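Local coordinates for protein mannitol dehydrogenase (Helicobacter pylori, PDB 3TWO) that probably catalyses the zinc-dependent interconversion of cinnamyl alcohols and their aldehydes, using NADP(H) as the redox cofactor, at residues 236-241 against 259-264; 229-234 against 252-257; 167-172 against 194-199. All blocks are in the same frame, centred on the assembly; numbering follows the deposited sequence.

Interaction 1. Residues 236-241 against 259-264. With NDP (NADPH dihydro-nicotinamide-adenine-dinucleotide phosphate), chain F.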
loop_
_atom_site.group_PDB
_atom_site.type_symbol
_atom_site.label_atom_id
_atom_site.label_comp_id
_atom_site.label_asym_id
_atom_site.label_seq_id
_atom_site.Cartn_x
_atom_site.Cartn_y
_atom_site.Cartn_z
ATOM N N ASP B 236 2.878 14.327 4.652
ATOM C CA ASP B 236 3.800 13.237 4.942
ATOM C C ASP B 236 3.062 11.980 5.393
ATOM O O ASP B 236 3.552 10.877 5.249
ATOM C CB ASP B 236 4.722 13.650 6.082
ATOM C CG ASP B 236 5.572 14.846 5.736
ATOM O OD1 ASP B 236 6.357 14.783 4.768
ATOM O OD2 ASP B 236 5.455 15.840 6.445
ATOM N N PHE B 237 1.903 12.184 5.998
ATOM C CA PHE B 237 1.185 11.122 6.596
ATOM C C PHE B 237 -0.304 11.457 6.578
ATOM O O PHE B 237 -0.708 12.593 6.876
ATOM C CB PHE B 237 1.703 10.865 8.030
ATOM C CG PHE B 237 0.838 9.920 8.821
ATOM C CD1 PHE B 237 1.206 8.591 8.974
ATOM C CD2 PHE B 237 -0.370 10.368 9.401
ATOM C CE1 PHE B 237 0.367 7.653 9.744
ATOM C CE2 PHE B 237 -1.208 9.484 10.145
ATOM C CZ PHE B 237 -0.817 8.105 10.305
ATOM N N ILE B 238 -1.118 10.486 6.184
ATOM C CA ILE B 238 -2.572 10.619 6.191
ATOM C C ILE B 238 -3.175 9.379 6.860
ATOM O O ILE B 238 -2.808 8.233 6.503
ATOM C CB ILE B 238 -3.147 10.738 4.767
ATOM C CG1 ILE B 238 -2.671 12.046 4.072
ATOM C CG2 ILE B 238 -4.687 10.708 4.774
ATOM C CD1 ILE B 238 -3.037 12.116 2.572
ATOM N N ILE B 239 -4.097 9.589 7.816
ATOM C CA ILE B 239 -4.862 8.449 8.356
ATOM C C ILE B 239 -6.298 8.613 7.902
ATOM O O ILE B 239 -6.886 9.688 8.093
ATOM C CB ILE B 239 -4.754 8.347 9.916
ATOM C CG1 ILE B 239 -5.619 7.219 10.474
ATOM C CG2 ILE B 239 -5.073 9.735 10.599
ATOM C CD1 ILE B 239 -5.371 6.959 11.928
ATOM N N SER B 240 -6.828 7.600 7.230
ATOM C CA SER B 240 -8.193 7.641 6.742
ATOM C C SER B 240 -9.124 6.819 7.651
ATOM O O SER B 240 -8.982 5.602 7.766
ATOM C CB SER B 240 -8.301 7.102 5.329
ATOM O OG SER B 240 -9.644 7.199 4.910
ATOM N N THR B 241 -10.082 7.508 8.277
ATOM C CA THR B 241 -11.047 6.848 9.123
ATOM C C THR B 241 -12.406 6.786 8.435
ATOM O O THR B 241 -13.396 6.510 9.109
ATOM C CB THR B 241 -11.271 7.595 10.433
ATOM O OG1 THR B 241 -12.139 8.737 10.191
ATOM C CG2 THR B 241 -9.914 8.024 11.049
ATOM N N GLY B 259 5.895 9.372 1.610
ATOM C CA GLY B 259 4.783 9.530 2.560
ATOM C C GLY B 259 3.965 8.242 2.803
ATOM O O GLY B 259 4.063 7.263 2.032
ATOM N N ASP B 260 3.232 8.208 3.912
ATOM C CA ASP B 260 2.390 7.029 4.295
ATOM C C ASP B 260 0.906 7.376 4.305
ATOM O O ASP B 260 0.531 8.458 4.790
ATOM C CB ASP B 260 2.659 6.564 5.737
ATOM C CG ASP B 260 3.975 5.862 5.949
ATOM O OD1 ASP B 260 4.288 5.677 7.138
ATOM O OD2 ASP B 260 4.684 5.459 5.016
ATOM N N LEU B 261 0.064 6.474 3.806
ATOM C CA LEU B 261 -1.387 6.545 3.981
ATOM C C LEU B 261 -1.779 5.324 4.810
ATOM O O LEU B 261 -1.519 4.173 4.390
ATOM C CB LEU B 261 -2.074 6.437 2.626
ATOM C CG LEU B 261 -3.591 6.222 2.504
ATOM C CD1 LEU B 261 -4.347 7.347 3.284
ATOM C CD2 LEU B 261 -4.019 6.269 1.036
ATOM N N ALA B 262 -2.264 5.579 6.014
ATOM C CA ALA B 262 -2.645 4.551 6.936
ATOM C C ALA B 262 -4.179 4.489 6.867
ATOM O O ALA B 262 -4.856 5.519 7.066
ATOM C CB ALA B 262 -2.265 4.949 8.382
ATOM N N LEU B 263 -4.700 3.279 6.668
ATOM C CA LEU B 263 -6.125 3.036 6.505
ATOM C C LEU B 263 -6.616 2.363 7.770
ATOM O O LEU B 263 -6.152 1.265 8.114
ATOM C CB LEU B 263 -6.382 2.101 5.301
ATOM C CG LEU B 263 -5.846 2.611 3.985
ATOM C CD1 LEU B 263 -5.938 1.588 2.825
ATOM C CD2 LEU B 263 -6.425 4.026 3.580
ATOM N N VAL B 264 -7.571 3.005 8.449
ATOM C CA VAL B 264 -8.306 2.324 9.528
ATOM C C VAL B 264 -9.800 2.213 9.283
ATOM O O VAL B 264 -10.428 1.277 9.791
ATOM C CB VAL B 264 -8.062 2.992 10.899
ATOM C CG1 VAL B 264 -6.507 2.923 11.214
ATOM C CG2 VAL B 264 -8.567 4.421 10.878
HETATM P PA NDP F . -17.905 7.844 13.228
HETATM O O1A NDP F . -19.034 8.045 12.307
HETATM O O2A NDP F . -17.534 8.759 14.455
HETATM O O5B NDP F . -17.000 8.887 12.361
HETATM C C5B NDP F . -16.918 8.827 10.839
HETATM C C4B NDP F . -16.606 10.231 10.335
HETATM O O4B NDP F . -16.232 10.337 8.898
HETATM C C3B NDP F . -17.846 11.126 10.560
HETATM O O3B NDP F . -17.378 12.384 11.179
HETATM C C2B NDP F . -18.353 11.368 9.113
HETATM O O2B NDP F . -18.962 12.673 9.110
HETATM C C1B NDP F . -17.031 11.450 8.314
HETATM N N9A NDP F . -17.157 10.987 6.913
HETATM C C8A NDP F . -18.014 10.034 6.478
HETATM N N7A NDP F . -17.778 9.869 5.186
HETATM C C5A NDP F . -16.802 10.692 4.811
HETATM C C6A NDP F . -16.168 10.934 3.607
HETATM N N6A NDP F . -16.494 10.287 2.435
HETATM N N1A NDP F . -15.220 11.864 3.613
HETATM C C2A NDP F . -14.843 12.515 4.692
HETATM N N3A NDP F . -15.416 12.295 5.851
HETATM C C4A NDP F . -16.410 11.393 5.917
HETATM O O3 NDP F . -16.891 6.679 12.898
HETATM P PN NDP F . -15.787 6.148 13.810
HETATM O O1N NDP F . -14.705 7.137 14.013
HETATM O O2N NDP F . -16.269 5.400 15.082
HETATM O O5D NDP F . -15.236 4.976 12.915
HETATM C C5D NDP F . -14.876 5.300 11.486
HETATM C C4D NDP F . -14.568 3.969 10.679
HETATM O O4D NDP F . -13.446 3.421 11.397
HETATM C C3D NDP F . -15.686 2.890 10.688
HETATM O O3D NDP F . -15.730 2.268 9.375
HETATM C C2D NDP F . -15.189 1.946 11.807
HETATM O O2D NDP F . -15.637 0.654 11.582
HETATM C C1D NDP F . -13.665 1.993 11.548
HETATM N N1N NDP F . -12.827 1.455 12.672
HETATM C C2N NDP F . -11.710 0.655 12.339
HETATM C C3N NDP F . -10.898 0.132 13.332
HETATM C C7N NDP F . -9.651 -0.653 12.929
HETATM O O7N NDP F . -9.142 -0.503 11.806
HETATM N N7N NDP F . -9.037 -1.269 13.933
HETATM C C4N NDP F . -11.219 0.369 14.689
HETATM C C5N NDP F . -12.318 1.205 15.041
HETATM C C6N NDP F . -13.125 1.735 14.055
HETATM P P2B NDP F . -20.302 12.995 8.370
HETATM O O1X NDP F . -21.196 13.776 9.501
HETATM O O2X NDP F . -20.024 13.711 7.121
HETATM O O3X NDP F . -21.048 11.615 8.113
#
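The phenyl ring of F237 reaches over the neighbouring strand to A262, its CZ lying 4.0 Å from A262 CB, while CD1 of the ring brushes D260 CB. CG stands anti to the backbone N (chi1 170°), which turns the ring beside its own carbonyl carbon and across the strand pair. The D260 carboxylate, its plane 64° from that of the ring, is held by other partners: OD1 is hydrogen-bonded to S172 and salt-bridged to K287 of the second subunit. Further along this face, I239 CG1 meets V264 CG2 at 4.1 Å, and P168 of helix 158-171 packs on I239 and A262. On the opposite face I238 CG2 meets L261 CD1 at 3.7 Å, and the CB of S240 rests against L263 CD2 at 4.0 Å; S240 OG is hydrogen-bonded to Y246 OH.

Between these faces, strands 237-240 and 259-263 run parallel, 11° apart, joined by alternating bonds from D260 N to D236 O through V264 N to S240 O. A262 O takes both S240 N and a CA-H contact from I239, whose CA is 3.2 Å from that oxygen. Where the strands end, T241 CG2 and V264 CG2 lie side by side, and T241 OG1 is hydrogen-bonded to the carbonyls of A183 and G184. Here the backbone reaches the cofactor, T241 O 3.1 Å from C5D of NADPH and V264 O close to the nicotinamide. Adjacent parallel strands delivering their C-terminal ends to a dinucleotide are typical of the Rossmann fold.

Interaction 2. Residues 229-234 against 252-257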
loop_
_atom_site.group_PDB
_atom_site.type_symbol
_atom_site.label_atom_id
_atom_site.label_comp_id
_atom_site.label_asym_id
_atom_site.label_seq_id
_atom_site.Cartn_x
_atom_site.Cartn_y
_atom_site.Cartn_z
ATOM N N LYS B 229 -9.695 17.659 -2.813
ATOM C CA LYS B 229 -9.105 18.406 -3.937
ATOM C C LYS B 229 -8.687 19.804 -3.524
ATOM O O LYS B 229 -7.951 20.451 -4.248
ATOM C CB LYS B 229 -10.103 18.556 -5.060
ATOM C CG LYS B 229 -9.894 17.527 -6.082
ATOM C CD LYS B 229 -11.170 16.716 -6.343
ATOM C CE LYS B 229 -11.293 15.556 -5.372
ATOM N NZ LYS B 229 -12.701 15.443 -4.972
ATOM N N GLN B 230 -9.234 20.279 -2.401
ATOM C CA GLN B 230 -8.865 21.612 -1.884
ATOM C C GLN B 230 -7.460 21.606 -1.283
ATOM O O GLN B 230 -6.884 22.652 -1.036
ATOM C CB GLN B 230 -9.877 22.134 -0.867
ATOM C CG GLN B 230 -11.336 22.041 -1.293
ATOM C CD GLN B 230 -12.298 22.093 -0.123
ATOM O OE1 GLN B 230 -11.901 21.996 1.041
ATOM N NE2 GLN B 230 -13.579 22.171 -0.421
ATOM N N CYS B 231 -6.883 20.450 -1.028
ATOM C CA CYS B 231 -5.579 20.484 -0.377
ATOM C C CYS B 231 -4.496 20.682 -1.422
ATOM O O CYS B 231 -4.318 19.872 -2.285
ATOM C CB CYS B 231 -5.339 19.210 0.451
ATOM S SG CYS B 231 -3.637 19.031 1.075
ATOM N N LYS B 232 -3.764 21.780 -1.337
ATOM C CA LYS B 232 -2.829 22.095 -2.388
ATOM C C LYS B 232 -1.381 21.781 -1.999
ATOM O O LYS B 232 -0.460 22.225 -2.648
ATOM C CB LYS B 232 -3.051 23.549 -2.828
ATOM C CG LYS B 232 -4.455 23.704 -3.420
ATOM C CD LYS B 232 -4.408 23.176 -4.889
ATOM C CE LYS B 232 -5.727 22.534 -5.414
ATOM N NZ LYS B 232 -6.967 23.184 -4.946
ATOM N N GLU B 233 -1.199 20.958 -0.981
ATOM C CA GLU B 233 0.079 20.808 -0.314
ATOM C C GLU B 233 0.376 19.318 -0.280
ATOM O O GLU B 233 -0.540 18.533 -0.226
ATOM C CB GLU B 233 -0.177 21.275 1.121
ATOM C CG GLU B 233 0.939 21.170 2.075
ATOM C CD GLU B 233 0.713 22.013 3.325
ATOM O OE1 GLU B 233 -0.336 21.955 3.998
ATOM O OE2 GLU B 233 1.655 22.719 3.668
ATOM N N GLU B 234 1.633 18.900 -0.284
ATOM C CA GLU B 234 1.931 17.482 -0.044
ATOM C C GLU B 234 2.002 17.141 1.451
ATOM O O GLU B 234 2.655 17.846 2.215
ATOM C CB GLU B 234 3.256 17.137 -0.704
ATOM C CG GLU B 234 3.237 17.324 -2.205
ATOM C CD GLU B 234 4.413 16.630 -2.882
ATOM O OE1 GLU B 234 4.129 15.752 -3.735
ATOM O OE2 GLU B 234 5.601 16.916 -2.557
ATOM N N LEU B 252 -4.275 9.240 -1.760
ATOM C CA LEU B 252 -2.933 8.767 -2.054
ATOM C C LEU B 252 -2.172 9.823 -2.855
ATOM O O LEU B 252 -1.014 10.098 -2.586
ATOM C CB LEU B 252 -2.965 7.394 -2.782
ATOM C CG LEU B 252 -1.639 6.766 -3.246
ATOM C CD1 LEU B 252 -0.722 6.438 -2.033
ATOM C CD2 LEU B 252 -1.846 5.491 -4.034
ATOM N N LYS B 253 -2.828 10.450 -3.814
ATOM C CA LYS B 253 -2.174 11.508 -4.576
ATOM C C LYS B 253 -1.742 12.711 -3.694
ATOM O O LYS B 253 -0.934 13.489 -4.132
ATOM C CB LYS B 253 -3.053 12.031 -5.705
ATOM C CG LYS B 253 -4.331 12.701 -5.187
ATOM C CD LYS B 253 -4.634 13.977 -5.955
ATOM C CE LYS B 253 -5.228 13.774 -7.335
ATOM N NZ LYS B 253 -5.816 12.422 -7.480
ATOM N N LEU B 254 -2.267 12.879 -2.480
ATOM C CA LEU B 254 -1.856 14.045 -1.655
ATOM C C LEU B 254 -0.481 13.858 -0.994
ATOM O O LEU B 254 0.084 14.815 -0.419
ATOM C CB LEU B 254 -2.904 14.338 -0.543
ATOM C CG LEU B 254 -4.270 14.816 -1.083
ATOM C CD1 LEU B 254 -5.276 14.974 0.030
ATOM C CD2 LEU B 254 -4.123 16.089 -1.953
ATOM N N LEU B 255 0.027 12.618 -1.007
ATOM C CA LEU B 255 1.231 12.303 -0.230
ATOM C C LEU B 255 2.495 12.747 -0.943
ATOM O O LEU B 255 2.641 12.656 -2.191
ATOM C CB LEU B 255 1.361 10.814 0.007
ATOM C CG LEU B 255 0.404 10.101 0.969
ATOM C CD1 LEU B 255 0.881 8.629 1.048
ATOM C CD2 LEU B 255 0.481 10.837 2.398
ATOM N N THR B 256 3.439 13.165 -0.125
ATOM C CA THR B 256 4.744 13.446 -0.659
ATOM C C THR B 256 5.490 12.127 -0.983
ATOM O O THR B 256 5.024 11.019 -0.600
ATOM C CB THR B 256 5.516 14.302 0.341
ATOM O OG1 THR B 256 6.627 14.850 -0.338
ATOM C CG2 THR B 256 5.943 13.465 1.557
ATOM N N TYR B 257 6.601 12.238 -1.716
ATOM C CA TYR B 257 7.517 11.111 -1.971
ATOM C C TYR B 257 7.875 10.457 -0.632
ATOM O O TYR B 257 8.240 11.178 0.283
ATOM C CB TYR B 257 8.784 11.667 -2.642
ATOM C CG TYR B 257 9.900 10.670 -2.964
ATOM C CD1 TYR B 257 9.957 10.027 -4.216
ATOM C CD2 TYR B 257 10.950 10.449 -2.046
ATOM C CE1 TYR B 257 11.045 9.151 -4.536
ATOM C CE2 TYR B 257 12.009 9.565 -2.321
ATOM C CZ TYR B 257 12.065 8.918 -3.565
ATOM O OH TYR B 257 13.154 8.099 -3.852
#
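E234 and T256 meet at about a right angle, their CB atoms 3.8 Å apart and their polar ends joined by a hydrogen bond. T256 OG1 donates a hydrogen bond to E234 OE2 at 3.2 Å, arriving from above the carboxylate, 70° out of its plane. The glutamate gets there with CG anti to its carbonyl carbon (chi1 -62°) and an extended chain beyond, which carries the carboxylate past T256 CA. The threonine has OG1 turned anti to N and directed at the glutamate, while its CG2 packs against D236. OE2 has a second partner, forming a salt bridge to K99 of the second subunit; that nearby ammonium would be expected to favour the charged carboxylate.

Both segments belong to the end of the Rossmann sheet where its parallel strands begin. Residues 229-234 lead into strand 235-240, and the type I turn from L252 to L255 brings the chain from helix 248-252 back towards strand 259-263, completing a beta-alpha-beta crossover. L254 and T256 are both linked through backbone hydrogen bonds to L235.

The apolar half of the contact depends on L254. Its branch CD2 reaches C231, 4.1 Å from C231 CB and 3.8 Å from C231 O. F206 and I238, on two inner strands of the sheet, also touch this leucine. L254 O, facing the other chain segment, receives a CA-H contact from E234, whose CA lies 3.3 Å from that oxygen. On the outer side, K232 doubles back along its own loop, its NZ hydrogen-bonded to K229 O at 3.0 Å, whereas E233 extends to a salt bridge with K179.

Interaction 3. Residues 167-172 against 194-199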
loop_
_atom_site.group_PDB
_atom_site.type_symbol
_atom_site.label_atom_id
_atom_site.label_comp_id
_atom_site.label_asym_id
_atom_site.label_seq_id
_atom_site.Cartn_x
_atom_site.Cartn_y
_atom_site.Cartn_z
ATOM N N SER B 167 -1.954 4.010 17.355
ATOM C CA SER B 167 -1.007 2.994 16.894
ATOM C C SER B 167 -0.287 3.408 15.574
ATOM O O SER B 167 0.894 3.327 15.498
ATOM C CB SER B 167 -1.671 1.591 16.795
ATOM O OG SER B 167 -0.704 0.571 16.393
ATOM N N PRO B 168 -1.017 3.808 14.527
ATOM C CA PRO B 168 -0.311 4.049 13.248
ATOM C C PRO B 168 0.456 5.361 13.306
ATOM O O PRO B 168 1.453 5.529 12.600
ATOM C CB PRO B 168 -1.448 4.164 12.227
ATOM C CG PRO B 168 -2.699 4.333 13.066
ATOM C CD PRO B 168 -2.454 3.645 14.339
ATOM N N LEU B 169 0.003 6.268 14.162
ATOM C CA LEU B 169 0.730 7.504 14.394
ATOM C C LEU B 169 2.155 7.213 14.904
ATOM O O LEU B 169 3.124 7.816 14.391
ATOM C CB LEU B 169 -0.038 8.463 15.355
ATOM C CG LEU B 169 -1.229 9.228 14.771
ATOM C CD1 LEU B 169 -2.090 9.916 15.887
ATOM C CD2 LEU B 169 -0.805 10.277 13.671
ATOM N N LYS B 170 2.273 6.303 15.871
ATOM C CA LYS B 170 3.557 5.840 16.376
ATOM C C LYS B 170 4.277 4.987 15.361
ATOM O O LYS B 170 5.451 5.141 15.193
ATOM C CB LYS B 170 3.404 4.941 17.630
ATOM C CG LYS B 170 2.450 5.500 18.663
ATOM C CD LYS B 170 3.191 6.169 19.747
ATOM C CE LYS B 170 4.069 7.250 19.360
ATOM N NZ LYS B 170 5.240 6.941 20.345
ATOM N N PHE B 171 3.577 4.059 14.726
ATOM C CA PHE B 171 4.202 3.211 13.714
ATOM C C PHE B 171 4.874 4.020 12.572
ATOM O O PHE B 171 5.990 3.701 12.189
ATOM C CB PHE B 171 3.151 2.259 13.119
ATOM C CG PHE B 171 3.642 1.398 11.989
ATOM C CD1 PHE B 171 4.538 0.335 12.206
ATOM C CD2 PHE B 171 3.147 1.599 10.689
ATOM C CE1 PHE B 171 4.934 -0.520 11.116
ATOM C CE2 PHE B 171 3.547 0.766 9.628
ATOM C CZ PHE B 171 4.440 -0.311 9.850
ATOM N N SER B 172 4.187 5.052 12.058
ATOM C CA SER B 172 4.760 5.925 11.010
ATOM C C SER B 172 5.694 7.032 11.580
ATOM O O SER B 172 6.154 7.899 10.833
ATOM C CB SER B 172 3.642 6.558 10.155
ATOM O OG SER B 172 2.948 5.586 9.362
ATOM N N LYS B 194 -6.100 14.876 17.966
ATOM C CA LYS B 194 -5.508 15.188 19.249
ATOM C C LYS B 194 -4.119 14.600 19.434
ATOM O O LYS B 194 -3.216 15.301 19.879
ATOM C CB LYS B 194 -6.414 14.772 20.407
ATOM C CG LYS B 194 -7.697 15.618 20.442
ATOM C CD LYS B 194 -8.854 14.830 21.066
ATOM C CE LYS B 194 -9.986 15.733 21.506
ATOM N NZ LYS B 194 -9.779 16.117 22.912
ATOM N N TYR B 195 -3.953 13.328 19.095
ATOM C CA TYR B 195 -2.653 12.700 19.235
ATOM C C TYR B 195 -1.656 13.394 18.311
ATOM O O TYR B 195 -0.568 13.704 18.737
ATOM C CB TYR B 195 -2.706 11.168 18.921
ATOM C CG TYR B 195 -3.438 10.354 19.986
ATOM C CD1 TYR B 195 -4.391 9.364 19.633
ATOM C CD2 TYR B 195 -3.168 10.558 21.337
ATOM C CE1 TYR B 195 -5.078 8.648 20.596
ATOM C CE2 TYR B 195 -3.803 9.822 22.311
ATOM C CZ TYR B 195 -4.775 8.875 21.937
ATOM O OH TYR B 195 -5.425 8.187 22.950
ATOM N N ALA B 196 -2.013 13.601 17.042
ATOM C CA ALA B 196 -1.013 14.215 16.098
ATOM C C ALA B 196 -0.608 15.591 16.529
ATOM O O ALA B 196 0.564 15.905 16.490
ATOM C CB ALA B 196 -1.495 14.214 14.645
ATOM N N VAL B 197 -1.559 16.394 17.005
ATOM C CA VAL B 197 -1.209 17.704 17.548
ATOM C C VAL B 197 -0.300 17.558 18.788
ATOM O O VAL B 197 0.716 18.241 18.872
ATOM C CB VAL B 197 -2.445 18.540 17.985
ATOM C CG1 VAL B 197 -1.990 19.926 18.702
ATOM C CG2 VAL B 197 -3.335 18.812 16.829
ATOM N N ALA B 198 -0.641 16.682 19.735
ATOM C CA ALA B 198 0.214 16.466 20.918
ATOM C C ALA B 198 1.616 15.963 20.510
ATOM O O ALA B 198 2.571 16.170 21.234
ATOM C CB ALA B 198 -0.443 15.453 21.852
ATOM N N MET B 199 1.731 15.297 19.357
ATOM C CA MET B 199 3.009 14.784 18.874
ATOM C C MET B 199 3.847 15.808 18.089
ATOM O O MET B 199 4.925 15.483 17.614
ATOM C CB MET B 199 2.782 13.532 18.016
ATOM C CG MET B 199 2.420 12.321 18.862
ATOM S SD MET B 199 1.805 10.926 17.899
ATOM C CE MET B 199 3.355 10.171 17.386
#
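L169 and A196 bring two helices together, their CA atoms 7.1 Å apart. Residues 167-171 form the last part of helix 158-171, kinked at P168, whose N makes no bond to the turn before, and S172 is the first residue to leave the helical conformation. Residues 194-198 finish helix 187-198, and M199 follows at its C-terminal end.

The contact is apolar, and L169 contributes the largest share. One branch, CD1, lies against Y195 CB at a modelled 3.3 Å that is too short to be taken literally; the two side chains cross at about a right angle. The other, CD2, lies 4.1 Å from A196 CB. Meanwhile the tyrosine ring leads off to other neighbours, stacking edge-to-face with Y166 and hydrogen-bonding through OH to S306.

Helix 187-198 is the one that follows the first strand of the Rossmann sheet, residues 179-183, while helix 158-171 precedes that strand. L169 also rests on F237 of strand 235-240, which seats helix 158-171 on the sheet.

M199 closes the seam beyond the C-terminal end of helix 187-198. SD lies 4.0 Å from L169 CB, and a bend at the thioether (chi3 83°) brings the terminal methyl CE to 3.6 Å from K170 CE. The lysine is itself bent, its aliphatic portion lying obliquely across the methionine, and it also touches E298 and E301 of helix 296-308.

The three contacts show how one Rossmann domain is built outward from its sheet. Along the chain, interaction 3 closes first; the segments of interactions 1 and 2 then alternate, since 229-234 runs into strand 235-240 and strand 255-256 is followed by strand 259-263. Interaction 1, in the sheet, touches both others, its centre about 12 Å from that of interaction 2 and about 11 Å from that of interaction 3. The latter two are about 9 Å apart at their nearest atoms. F237 packs on L169 of helix 158-171, D260 bonds to S172 just after it, and L255 packs against I238. Interaction 1 reaches NADPH, and all three reach the second subunit, so cofactor and dimer surfaces share one framework.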